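Local coordinates for importin subunit beta-1 (Saccharomyces cerevisiae, PDB 5OWU), which carries proteins into the nucleus together with importin alpha, the subunit that recognises the classical nuclear localization signal of the cargo, at residues A389-G394 against T431-G436; Q423-K428 against Q464-V469; K468-C473 against F514-S519. All coordinates share one frame; numbering follows the deposited sequence.

Interaction 1 of 3, residues A389-G394 against T431-G436; sequences AVMAFG and TAWCIG
W433 reaches across from its helix so that the six-membered end of its indole lies against the 389-394 backbone, with CZ3 3.6 Å from M391 O, near the ring plane, and CH2 3.7 Å from G394 C. M391 meets the same end: its sulfur SD sits 3.7 Å from W433 CZ3, in a Met-aromatic contact that is oblique, 34° off the ring normal. The thioether suits this place because it is flexible and polarisable; its chain starts away from the partner helix, and the bend at chi2 (61°) turns SD back to the indole. With no side chain to run into the W433 ring, glycine suits position 394, where G394 CA comes within 4.5 Å of C434 CA. C434 points toward the partner helix, its small SG 3.5 Å from G394 N and meeting the edge of the F393 ring at CD1. These are the equivalent helices of HEAT repeats 9 and 10, stacked side by side and nearly parallel, their segment axes 8.7 Å apart and inclined at 15°. One turn earlier, both methyl groups of V390 pack on T431 OG1, which is hydrogen-bonded to V427 O and can therefore sit among apolar groups. Farther out, the rings of W433 and W475 meet with almost parallel planes, R437 donates from NE to G394 O, and A412 and I416 of helix 402-418 pack on F393.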
# COMPACT_ATOMS: atom_id res chain seq x y z
N ALA A 389 27.86 -12.38 3.44
CA ALA A 389 28.30 -11.86 4.73
C ALA A 389 27.85 -10.41 4.93
O ALA A 389 27.27 -10.07 5.98
CB ALA A 389 29.82 -11.98 4.85
N VAL A 390 28.10 -9.54 3.95
CA VAL A 390 27.66 -8.15 4.14
C VAL A 390 26.13 -8.05 4.11
O VAL A 390 25.55 -7.19 4.78
CB VAL A 390 28.29 -7.18 3.12
CG1 VAL A 390 29.73 -6.90 3.45
CG2 VAL A 390 28.16 -7.70 1.68
N MET A 391 25.46 -8.90 3.33
CA MET A 391 24.00 -8.92 3.35
C MET A 391 23.49 -9.22 4.75
O MET A 391 22.56 -8.57 5.25
CB MET A 391 23.47 -9.94 2.34
CG MET A 391 21.94 -10.03 2.29
SD MET A 391 21.16 -8.46 1.79
CE MET A 391 19.48 -8.79 2.29
N ALA A 392 24.07 -10.23 5.41
CA ALA A 392 23.64 -10.60 6.75
C ALA A 392 23.93 -9.48 7.75
O ALA A 392 23.06 -9.10 8.56
CB ALA A 392 24.32 -11.91 7.17
N PHE A 393 25.14 -8.91 7.68
CA PHE A 393 25.48 -7.86 8.62
C PHE A 393 24.53 -6.68 8.48
O PHE A 393 23.98 -6.19 9.47
CB PHE A 393 26.93 -7.41 8.43
CG PHE A 393 27.42 -6.55 9.55
CD1 PHE A 393 27.22 -5.19 9.53
CD2 PHE A 393 28.06 -7.11 10.64
CE1 PHE A 393 27.67 -4.39 10.58
CE2 PHE A 393 28.50 -6.33 11.68
CZ PHE A 393 28.31 -4.97 11.65
N GLY A 394 24.32 -6.22 7.25
CA GLY A 394 23.38 -5.13 7.04
C GLY A 394 21.98 -5.49 7.49
O GLY A 394 21.25 -4.64 7.99
N THR A 431 27.76 -4.25 -0.29
CA THR A 431 28.55 -3.54 0.71
C THR A 431 28.13 -2.08 0.82
O THR A 431 28.01 -1.54 1.93
CB THR A 431 30.04 -3.64 0.36
OG1 THR A 431 30.44 -5.02 0.40
CG2 THR A 431 30.91 -2.83 1.34
N ALA A 432 27.91 -1.42 -0.32
CA ALA A 432 27.40 -0.05 -0.28
C ALA A 432 26.06 0.00 0.45
O ALA A 432 25.82 0.87 1.30
CB ALA A 432 27.26 0.51 -1.69
N TRP A 433 25.16 -0.93 0.11
CA TRP A 433 23.89 -1.02 0.84
C TRP A 433 24.13 -1.21 2.34
O TRP A 433 23.49 -0.56 3.17
CB TRP A 433 23.06 -2.17 0.28
CG TRP A 433 21.84 -2.51 1.07
CD1 TRP A 433 20.61 -1.91 0.99
CD2 TRP A 433 21.71 -3.55 2.06
NE1 TRP A 433 19.74 -2.50 1.86
CE2 TRP A 433 20.38 -3.51 2.53
CE3 TRP A 433 22.58 -4.50 2.58
CZ2 TRP A 433 19.90 -4.39 3.50
CZ3 TRP A 433 22.11 -5.38 3.55
CH2 TRP A 433 20.79 -5.31 3.99
N CYS A 434 25.06 -2.09 2.70
CA CYS A 434 25.32 -2.37 4.11
C CYS A 434 25.78 -1.13 4.84
O CYS A 434 25.40 -0.88 5.99
CB CYS A 434 26.36 -3.49 4.22
SG CYS A 434 26.71 -3.98 5.89
N ILE A 435 26.61 -0.32 4.18
CA ILE A 435 27.05 0.93 4.79
C ILE A 435 25.86 1.85 4.99
O ILE A 435 25.75 2.53 6.02
CB ILE A 435 28.15 1.59 3.93
CG1 ILE A 435 29.39 0.68 3.92
CG2 ILE A 435 28.52 2.96 4.46
CD1 ILE A 435 30.45 1.07 2.93
N GLY A 436 24.94 1.87 4.02
CA GLY A 436 23.71 2.64 4.20
C GLY A 436 22.88 2.16 5.38
O GLY A 436 22.26 2.96 6.07

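Interaction 2 of 3, residues Q423-K428 against Q464-V469; sequences QSLQVK and QDHPKV
L425 meets H466 with both its methyl branches. L425 CD2 stands over the centre of the imidazole in a CH-pi contact, 3.6 Å from the centroid of the H466 ring and 6° off its normal, while L425 CD1 rests 3.5 Å from H466 CB and touches V469 CG2. The forked end of leucine suits this place: one methyl covers the ring, the other packs on carbons beside it. The ring is held on two further sides: P467 CD lies against the opposite face, offset toward the rim, and H466 ND1 accepts from K468 N at 3.0 Å, close to the ring plane. This is the capping bond of H466, at the N-cap position of helix 467-484 in HEAT repeat 11; S424 caps helix 425-442 of repeat 10 through a weak bond from V427 N, so the contact joins the N-terminal ends of two neighbouring helices. K428 packs CB on V469 CG2, then bends at chi3 (-69°) to bring its ammonium to D465. In their salt bridge K428 NZ donates to D465 OD2 at 2.9 Å on its syn lone pair and weakly to OD1. D465 OD1 also accepts from H466 N at 2.6 Å, on its anti side, which helps fix the carboxylate.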
# COMPACT_ATOMS: atom_id res chain seq x y z
N GLN A 423 36.59 -7.23 -5.97
CA GLN A 423 36.53 -7.49 -7.41
C GLN A 423 35.15 -7.90 -7.88
O GLN A 423 34.88 -7.88 -9.09
CB GLN A 423 37.54 -8.58 -7.77
CG GLN A 423 37.31 -9.92 -7.07
CD GLN A 423 38.53 -10.82 -7.12
OE1 GLN A 423 39.63 -10.43 -6.73
NE2 GLN A 423 38.33 -12.05 -7.59
N SER A 424 34.25 -8.28 -6.97
CA SER A 424 32.91 -8.71 -7.33
C SER A 424 31.97 -7.51 -7.33
O SER A 424 31.84 -6.81 -6.32
CB SER A 424 32.40 -9.76 -6.35
OG SER A 424 31.04 -10.07 -6.61
N LEU A 425 31.31 -7.27 -8.47
CA LEU A 425 30.32 -6.19 -8.54
C LEU A 425 29.20 -6.39 -7.52
O LEU A 425 28.77 -5.44 -6.86
CB LEU A 425 29.73 -6.12 -9.95
CG LEU A 425 28.60 -5.11 -10.12
CD1 LEU A 425 29.05 -3.72 -9.74
CD2 LEU A 425 28.10 -5.14 -11.55
N GLN A 426 28.71 -7.63 -7.39
CA GLN A 426 27.65 -7.90 -6.43
C GLN A 426 28.11 -7.60 -5.01
O GLN A 426 27.35 -7.04 -4.20
CB GLN A 426 27.21 -9.36 -6.54
CG GLN A 426 26.63 -9.74 -7.90
CD GLN A 426 27.68 -10.33 -8.84
OE1 GLN A 426 28.75 -9.74 -9.03
NE2 GLN A 426 27.38 -11.49 -9.41
N VAL A 427 29.35 -7.95 -4.68
CA VAL A 427 29.85 -7.69 -3.34
C VAL A 427 29.87 -6.19 -3.06
O VAL A 427 29.48 -5.75 -1.99
CB VAL A 427 31.24 -8.31 -3.14
CG1 VAL A 427 31.87 -7.85 -1.83
CG2 VAL A 427 31.15 -9.82 -3.17
N LYS A 428 30.36 -5.40 -4.02
CA LYS A 428 30.43 -3.96 -3.80
C LYS A 428 29.04 -3.35 -3.70
O LYS A 428 28.80 -2.43 -2.91
CB LYS A 428 31.21 -3.29 -4.92
CG LYS A 428 32.70 -3.58 -4.90
CD LYS A 428 33.44 -2.74 -5.93
CE LYS A 428 33.12 -3.15 -7.34
NZ LYS A 428 33.93 -2.36 -8.30
N GLN A 464 31.52 6.84 -8.44
CA GLN A 464 32.22 6.77 -9.71
C GLN A 464 32.37 5.36 -10.23
O GLN A 464 33.01 5.15 -11.26
CB GLN A 464 33.61 7.40 -9.58
CG GLN A 464 33.60 8.89 -9.26
CD GLN A 464 34.98 9.42 -8.98
OE1 GLN A 464 35.85 8.70 -8.50
NE2 GLN A 464 35.20 10.69 -9.29
N ASP A 465 31.79 4.38 -9.53
CA ASP A 465 31.92 2.98 -9.87
C ASP A 465 30.78 2.58 -10.80
O ASP A 465 30.09 3.42 -11.37
CB ASP A 465 31.94 2.15 -8.57
CG ASP A 465 32.68 0.83 -8.72
OD1 ASP A 465 32.71 0.26 -9.83
OD2 ASP A 465 33.22 0.36 -7.70
N HIS A 466 30.58 1.28 -10.95
CA HIS A 466 29.45 0.76 -11.72
C HIS A 466 28.15 1.39 -11.22
O HIS A 466 27.99 1.58 -10.00
CB HIS A 466 29.40 -0.76 -11.58
CG HIS A 466 28.40 -1.42 -12.48
ND1 HIS A 466 27.05 -1.43 -12.21
CD2 HIS A 466 28.56 -2.11 -13.63
CE1 HIS A 466 26.42 -2.10 -13.16
NE2 HIS A 466 27.31 -2.52 -14.04
N PRO A 467 27.21 1.71 -12.10
CA PRO A 467 25.98 2.38 -11.64
C PRO A 467 25.25 1.67 -10.51
O PRO A 467 24.63 2.34 -9.68
CB PRO A 467 25.12 2.46 -12.91
CG PRO A 467 25.77 1.53 -13.89
CD PRO A 467 27.22 1.52 -13.56
N LYS A 468 25.30 0.33 -10.45
CA LYS A 468 24.65 -0.39 -9.36
C LYS A 468 25.24 -0.01 -8.01
O LYS A 468 24.51 0.14 -7.02
CB LYS A 468 24.76 -1.89 -9.58
CG LYS A 468 23.89 -2.39 -10.69
CD LYS A 468 23.97 -3.90 -10.82
CE LYS A 468 22.57 -4.49 -10.91
NZ LYS A 468 22.58 -5.82 -11.56
N VAL A 469 26.57 0.13 -7.94
CA VAL A 469 27.23 0.60 -6.73
C VAL A 469 26.86 2.06 -6.46
O VAL A 469 26.50 2.43 -5.33
CB VAL A 469 28.75 0.41 -6.84
CG1 VAL A 469 29.47 0.88 -5.57
CG2 VAL A 469 29.09 -1.05 -7.14

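Interaction 3 of 3, residues K468-C473 against F514-S519; sequences KVATNC and FNARAS
K468 lays its aliphatic chain over one face of F514, CG lying 3.8 Å from the centroid of the ring and 21° off its normal. Farther along, K468 CE comes within 3.6 Å of F514 CE1. A long lysine suits this place because its methylenes can cover an aromatic ring while the ammonium continues to a salt bridge with D343. A470, two residues on, points toward the partner segment and offers only a methyl group, and A470 CB meets A516 CB at 4.0 Å; two alanines here let the backbones come close. In this HEAT solenoid, helix 467-484 of repeat 11 packs on the start of helix 516-530 of repeat 12. A water bridges the same pair of residues, donating to A516 O at 2.7 Å and more weakly to A470 O. T471 then brings both its branches into the junction. With OG1 anti to the carbonyl carbon (chi1 -66°), T471 OG1 lies 2.7 Å from F514 O, but P467 O one turn back is also within its reach, and which carbonyl receives the proton is not settled. The methyl T471 CG2 packs 3.3 Å from S519 OG. That serine hydroxyl is turned back to its own helix, donating to N515 O from above the carbonyl plane, while S519 N reaches the same oxygen from the opposite face.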
# COMPACT_ATOMS: atom_id res chain seq x y z
N LYS A 468 25.30 0.33 -10.45
CA LYS A 468 24.65 -0.39 -9.36
C LYS A 468 25.24 -0.01 -8.01
O LYS A 468 24.51 0.14 -7.02
CB LYS A 468 24.76 -1.89 -9.58
CG LYS A 468 23.89 -2.39 -10.69
CD LYS A 468 23.97 -3.90 -10.82
CE LYS A 468 22.57 -4.49 -10.91
NZ LYS A 468 22.58 -5.82 -11.56
N VAL A 469 26.57 0.13 -7.94
CA VAL A 469 27.23 0.60 -6.73
C VAL A 469 26.86 2.06 -6.46
O VAL A 469 26.50 2.43 -5.33
CB VAL A 469 28.75 0.41 -6.84
CG1 VAL A 469 29.47 0.88 -5.57
CG2 VAL A 469 29.09 -1.05 -7.14
N ALA A 470 26.93 2.90 -7.49
CA ALA A 470 26.68 4.33 -7.32
C ALA A 470 25.28 4.60 -6.77
O ALA A 470 25.10 5.50 -5.94
CB ALA A 470 26.86 5.05 -8.67
N THR A 471 24.28 3.84 -7.21
CA THR A 471 22.92 4.04 -6.71
C THR A 471 22.85 3.79 -5.21
O THR A 471 22.29 4.60 -4.45
CB THR A 471 21.97 3.10 -7.47
OG1 THR A 471 21.92 3.51 -8.84
CG2 THR A 471 20.57 3.12 -6.89
N ASN A 472 23.45 2.69 -4.76
CA ASN A 472 23.44 2.40 -3.34
C ASN A 472 24.26 3.42 -2.56
O ASN A 472 23.94 3.72 -1.41
CB ASN A 472 23.93 0.97 -3.11
CG ASN A 472 22.86 -0.05 -3.44
OD1 ASN A 472 21.69 0.31 -3.61
ND2 ASN A 472 23.23 -1.32 -3.51
N CYS A 473 25.30 4.00 -3.18
CA CYS A 473 26.06 5.04 -2.50
C CYS A 473 25.25 6.32 -2.33
O CYS A 473 25.38 7.00 -1.31
CB CYS A 473 27.36 5.31 -3.26
SG CYS A 473 28.55 4.00 -3.05
N PHE A 514 20.62 1.60 -14.21
CA PHE A 514 20.42 1.13 -12.84
C PHE A 514 20.11 2.28 -11.89
O PHE A 514 20.40 2.21 -10.69
CB PHE A 514 21.63 0.32 -12.38
CG PHE A 514 21.83 -0.92 -13.20
CD1 PHE A 514 20.91 -1.95 -13.14
CD2 PHE A 514 22.91 -1.05 -14.04
CE1 PHE A 514 21.07 -3.09 -13.91
CE2 PHE A 514 23.08 -2.18 -14.81
CZ PHE A 514 22.16 -3.21 -14.74
N ASN A 515 19.50 3.33 -12.43
CA ASN A 515 18.96 4.45 -11.66
C ASN A 515 20.04 5.25 -10.95
O ASN A 515 19.73 6.03 -10.04
CB ASN A 515 17.91 3.97 -10.66
CG ASN A 515 16.77 4.94 -10.51
OD1 ASN A 515 16.22 5.42 -11.50
ND2 ASN A 515 16.42 5.26 -9.26
N ALA A 516 21.30 5.13 -11.39
CA ALA A 516 22.38 5.83 -10.69
C ALA A 516 22.26 7.35 -10.81
O ALA A 516 22.61 8.07 -9.87
CB ALA A 516 23.73 5.36 -11.22
N ARG A 517 21.78 7.87 -11.94
CA ARG A 517 21.70 9.32 -12.10
C ARG A 517 20.53 9.90 -11.30
O ARG A 517 20.70 10.86 -10.54
CB ARG A 517 21.60 9.67 -13.58
CG ARG A 517 21.56 11.16 -13.88
CD ARG A 517 21.67 11.42 -15.38
NE ARG A 517 20.52 10.92 -16.13
CZ ARG A 517 20.50 10.78 -17.45
NH1 ARG A 517 21.56 11.09 -18.18
NH2 ARG A 517 19.40 10.33 -18.06
N ALA A 518 19.34 9.32 -11.46
CA ALA A 518 18.18 9.77 -10.69
C ALA A 518 18.45 9.70 -9.19
O ALA A 518 18.11 10.63 -8.44
CB ALA A 518 16.96 8.93 -11.05
N SER A 519 19.05 8.60 -8.72
CA SER A 519 19.38 8.48 -7.31
C SER A 519 20.28 9.63 -6.87
O SER A 519 20.08 10.21 -5.79
CB SER A 519 20.05 7.13 -7.03
OG SER A 519 19.13 6.08 -7.30
O HOH W 1 24.16 7.74 -7.65

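How the interactions relate
From the N terminus, the chain passes through 389-394 in HEAT repeat 9 and then 423-428 before 431-436 returns to close interaction 1. Interaction 2 opens inside that loop and closes beyond it at 464-469, so the two cross, sharing helix 425-442. Interaction 3 begins where interaction 2 ends, with K468 and V469 common to both, and closes at 514-519; it follows interaction 1 in series. Each contact ties one repeat to the next, from 9 to 12. Direct packing links them too: A432 of interaction 1 meets N472 and C473 of interaction 3, and H466 and P467 of interaction 2 touch F514.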